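Local coordinates for protein titin (Homo sapiens, PDB 3LCY) that serves as a giant muscle scaffold with a kinase domain, represented by two tandem A-band immunoglobulin domains that probably act as a spacer and protein-binding module, at residues Leu95-Thr100 against Ile128-Pro133. Residues are numbered along the deposited sequence; the frame is centred on the assembly and turned at random.
Sequences LLLQAT and IGRPVP
Ala-99 and Arg-130 form an antiparallel hydrogen-bonded pair that joins strand 88-103, running out of the first immunoglobulin domain, to the end of strand 121-130 in the second, a pairing that Ile-128 continues to Gln-102. Ala-99 N donates to Arg-130 O at 2.8 Å, nearly straight at 167°; the return bond, from Arg-130 N to Ala-99 O at 3.0 Å, is more bent, and Asn-181 is a second donor to that carbonyl. Packing is closest beside this pair, where CB of Arg-130 lies 3.2 Å from Leu-97 O and its CG meets Leu-97 CB at 3.7 Å. A bend at chi2 (-49°) then turns the arginine away from segment 95-100. Its NH1 curls back to Gly-129 O (3.0 Å), approaching from above the carbonyl plane, while NE forms a salt bridge with Glu-75 of the first domain and NH2 bonds Glu-156 O, so the guanidinium is gripped from both domains. This face loosens at Ala-99 CB and Ile-128 CG2, 4.3 Å apart. Thr-100 and Pro-131, on the solvent side, both touch Phe-183. Flanked by an arginine reaching both domains, this is the junction where the last strand of one I-set domain pairs with a strand of the next in a tandem immunoglobulin pair.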
ATOM      1  N   LEU A  95      -2.179  -9.592  -2.600  1.00 28.01           N
ATOM      2  CA  LEU A  95      -0.749  -9.590  -2.326  1.00 21.60           C
ATOM      3  C   LEU A  95      -0.462  -8.717  -1.112  1.00 26.24           C
ATOM      4  O   LEU A  95      -0.775  -7.527  -1.106  1.00 32.91           O
ATOM      5  CB  LEU A  95       0.029  -9.078  -3.538  1.00 22.66           C
ATOM      6  CG  LEU A  95       1.534  -8.879  -3.340  1.00 28.31           C
ATOM      7  CD1 LEU A  95       2.184 -10.159  -2.840  1.00 25.25           C
ATOM      8  CD2 LEU A  95       2.194  -8.399  -4.627  1.00 28.04           C
ATOM      9  N   LEU A  96       0.119  -9.316  -0.079  1.00 27.90           N
ATOM     10  CA  LEU A  96       0.473  -8.578   1.126  1.00 28.76           C
ATOM     11  C   LEU A  96       1.970  -8.295   1.146  1.00 32.00           C
ATOM     12  O   LEU A  96       2.786  -9.204   0.997  1.00 35.65           O
ATOM     13  CB  LEU A  96       0.057  -9.348   2.383  1.00 23.84           C
ATOM     14  CG  LEU A  96      -1.435  -9.413   2.723  1.00 25.04           C
ATOM     15  CD1 LEU A  96      -2.230 -10.104   1.625  1.00 22.73           C
ATOM     16  CD2 LEU A  96      -1.642 -10.117   4.051  1.00 26.18           C
ATOM     17  N   LEU A  97       2.326  -7.030   1.327  1.00 27.28           N
ATOM     18  CA  LEU A  97       3.725  -6.631   1.320  1.00 25.66           C
ATOM     19  C   LEU A  97       4.332  -6.656   2.716  1.00 23.50           C
ATOM     20  O   LEU A  97       3.619  -6.602   3.719  1.00 20.99           O
ATOM     21  CB  LEU A  97       3.884  -5.237   0.713  1.00 28.02           C
ATOM     22  CG  LEU A  97       3.425  -5.070  -0.734  1.00 30.05           C
ATOM     23  CD1 LEU A  97       3.659  -3.645  -1.200  1.00 32.91           C
ATOM     24  CD2 LEU A  97       4.139  -6.056  -1.644  1.00 28.91           C
ATOM     25  N   GLN A  98       5.656  -6.740   2.765  1.00 19.82           N
ATOM     26  CA  GLN A  98       6.390  -6.667   4.020  1.00 24.64           C
ATOM     27  C   GLN A  98       7.487  -5.613   3.913  1.00 23.42           C
ATOM     28  O   GLN A  98       8.325  -5.666   3.013  1.00 26.97           O
ATOM     29  CB  GLN A  98       6.996  -8.026   4.371  1.00 29.86           C
ATOM     30  CG  GLN A  98       5.973  -9.113   4.636  1.00 33.54           C
ATOM     31  CD  GLN A  98       6.611 -10.469   4.855  1.00 35.82           C
ATOM     32  OE1 GLN A  98       5.969 -11.503   4.684  1.00 38.77           O
ATOM     33  NE2 GLN A  98       7.885 -10.469   5.231  1.00 32.96           N
ATOM     34  N   ALA A  99       7.471  -4.651   4.828  1.00 23.83           N
ATOM     35  CA  ALA A  99       8.456  -3.579   4.814  1.00 25.73           C
ATOM     36  C   ALA A  99       8.573  -2.929   6.185  1.00 25.55           C
ATOM     37  O   ALA A  99       7.570  -2.559   6.795  1.00 28.16           O
ATOM     38  CB  ALA A  99       8.098  -2.542   3.761  1.00 26.18           C
ATOM     39  N   THR A 100       9.804  -2.798   6.669  1.00 27.22           N
ATOM     40  CA  THR A 100      10.048  -2.121   7.932  1.00 32.57           C
ATOM     41  C   THR A 100       9.690  -0.654   7.767  1.00 32.21           C
ATOM     42  O   THR A 100      10.012  -0.049   6.745  1.00 35.00           O
ATOM     43  CB  THR A 100      11.520  -2.232   8.354  1.00 35.95           C
ATOM     44  OG1 THR A 100      12.334  -1.463   7.459  1.00 36.54           O
ATOM     45  CG2 THR A 100      11.971  -3.684   8.325  1.00 41.76           C
ATOM     46  N   ILE A 128       6.727   4.629   4.150  1.00 26.66           N
ATOM     47  CA  ILE A 128       6.679   3.305   3.593  1.00 24.09           C
ATOM     48  C   ILE A 128       6.688   2.335   4.763  1.00 22.04           C
ATOM     49  O   ILE A 128       7.583   2.351   5.570  1.00 24.13           O
ATOM     50  CB  ILE A 128       7.872   3.024   2.670  1.00 23.68           C
ATOM     51  CG1 ILE A 128       7.716   3.777   1.361  1.00 23.44           C
ATOM     52  CG2 ILE A 128       7.983   1.564   2.385  1.00 21.23           C
ATOM     53  CD1 ILE A 128       8.898   3.687   0.475  1.00 20.57           C
ATOM     54  N   GLY A 129       5.679   1.490   4.850  1.00 19.77           N
ATOM     55  CA  GLY A 129       5.641   0.465   5.858  1.00 19.82           C
ATOM     56  C   GLY A 129       4.549  -0.561   5.698  1.00 22.58           C
ATOM     57  O   GLY A 129       3.427  -0.225   5.674  1.00 23.09           O
ATOM     58  N   ARG A 130       4.893  -1.836   5.603  1.00 23.95           N
ATOM     59  CA  ARG A 130       3.874  -2.878   5.493  1.00 22.00           C
ATOM     60  C   ARG A 130       4.185  -3.979   6.497  1.00 23.41           C
ATOM     61  O   ARG A 130       5.317  -4.415   6.578  1.00 27.17           O
ATOM     62  CB  ARG A 130       3.789  -3.430   4.073  1.00 22.41           C
ATOM     63  CG  ARG A 130       3.099  -2.501   3.096  1.00 23.84           C
ATOM     64  CD  ARG A 130       1.775  -1.994   3.641  1.00 22.57           C
ATOM     65  NE  ARG A 130       1.045  -1.202   2.657  1.00 22.06           N
ATOM     66  CZ  ARG A 130       0.899   0.114   2.706  1.00 19.02           C
ATOM     67  NH1 ARG A 130       1.426   0.803   3.697  1.00 18.14           N
ATOM     68  NH2 ARG A 130       0.221   0.737   1.760  1.00 19.72           N
ATOM     69  N   PRO A 131       3.213  -4.427   7.281  1.00 26.13           N
ATOM     70  CA  PRO A 131       1.821  -3.973   7.267  1.00 28.57           C
ATOM     71  C   PRO A 131       1.692  -2.559   7.798  1.00 28.16           C
ATOM     72  O   PRO A 131       2.619  -2.061   8.421  1.00 30.34           O
ATOM     73  CB  PRO A 131       1.144  -4.936   8.238  1.00 31.47           C
ATOM     74  CG  PRO A 131       2.235  -5.415   9.109  1.00 29.53           C
ATOM     75  CD  PRO A 131       3.407  -5.544   8.213  1.00 26.71           C
ATOM     76  N   VAL A 132       0.560  -1.914   7.558  1.00 23.54           N
ATOM     77  CA  VAL A 132       0.408  -0.547   8.009  1.00 20.59           C
ATOM     78  C   VAL A 132       0.764  -0.484   9.480  1.00 22.95           C
ATOM     79  O   VAL A 132       0.261  -1.231  10.307  1.00 24.68           O
ATOM     80  CB  VAL A 132      -1.033  -0.080   7.791  1.00 20.34           C
ATOM     81  CG1 VAL A 132      -1.209   1.356   8.212  1.00 18.30           C
ATOM     82  CG2 VAL A 132      -1.413  -0.267   6.350  1.00 19.14           C
ATOM     83  N   PRO A 133       1.663   0.442   9.777  1.00 23.04           N
ATOM     84  CA  PRO A 133       2.196   0.668  11.118  1.00 20.68           C
ATOM     85  C   PRO A 133       1.371   1.526  12.047  1.00 20.28           C
ATOM     86  O   PRO A 133       0.560   2.325  11.611  1.00 19.53           O
ATOM     87  CB  PRO A 133       3.500   1.396  10.827  1.00 18.48           C
ATOM     88  CG  PRO A 133       3.208   2.174   9.614  1.00 18.95           C
ATOM     89  CD  PRO A 133       2.234   1.379   8.798  1.00 19.78           C
TER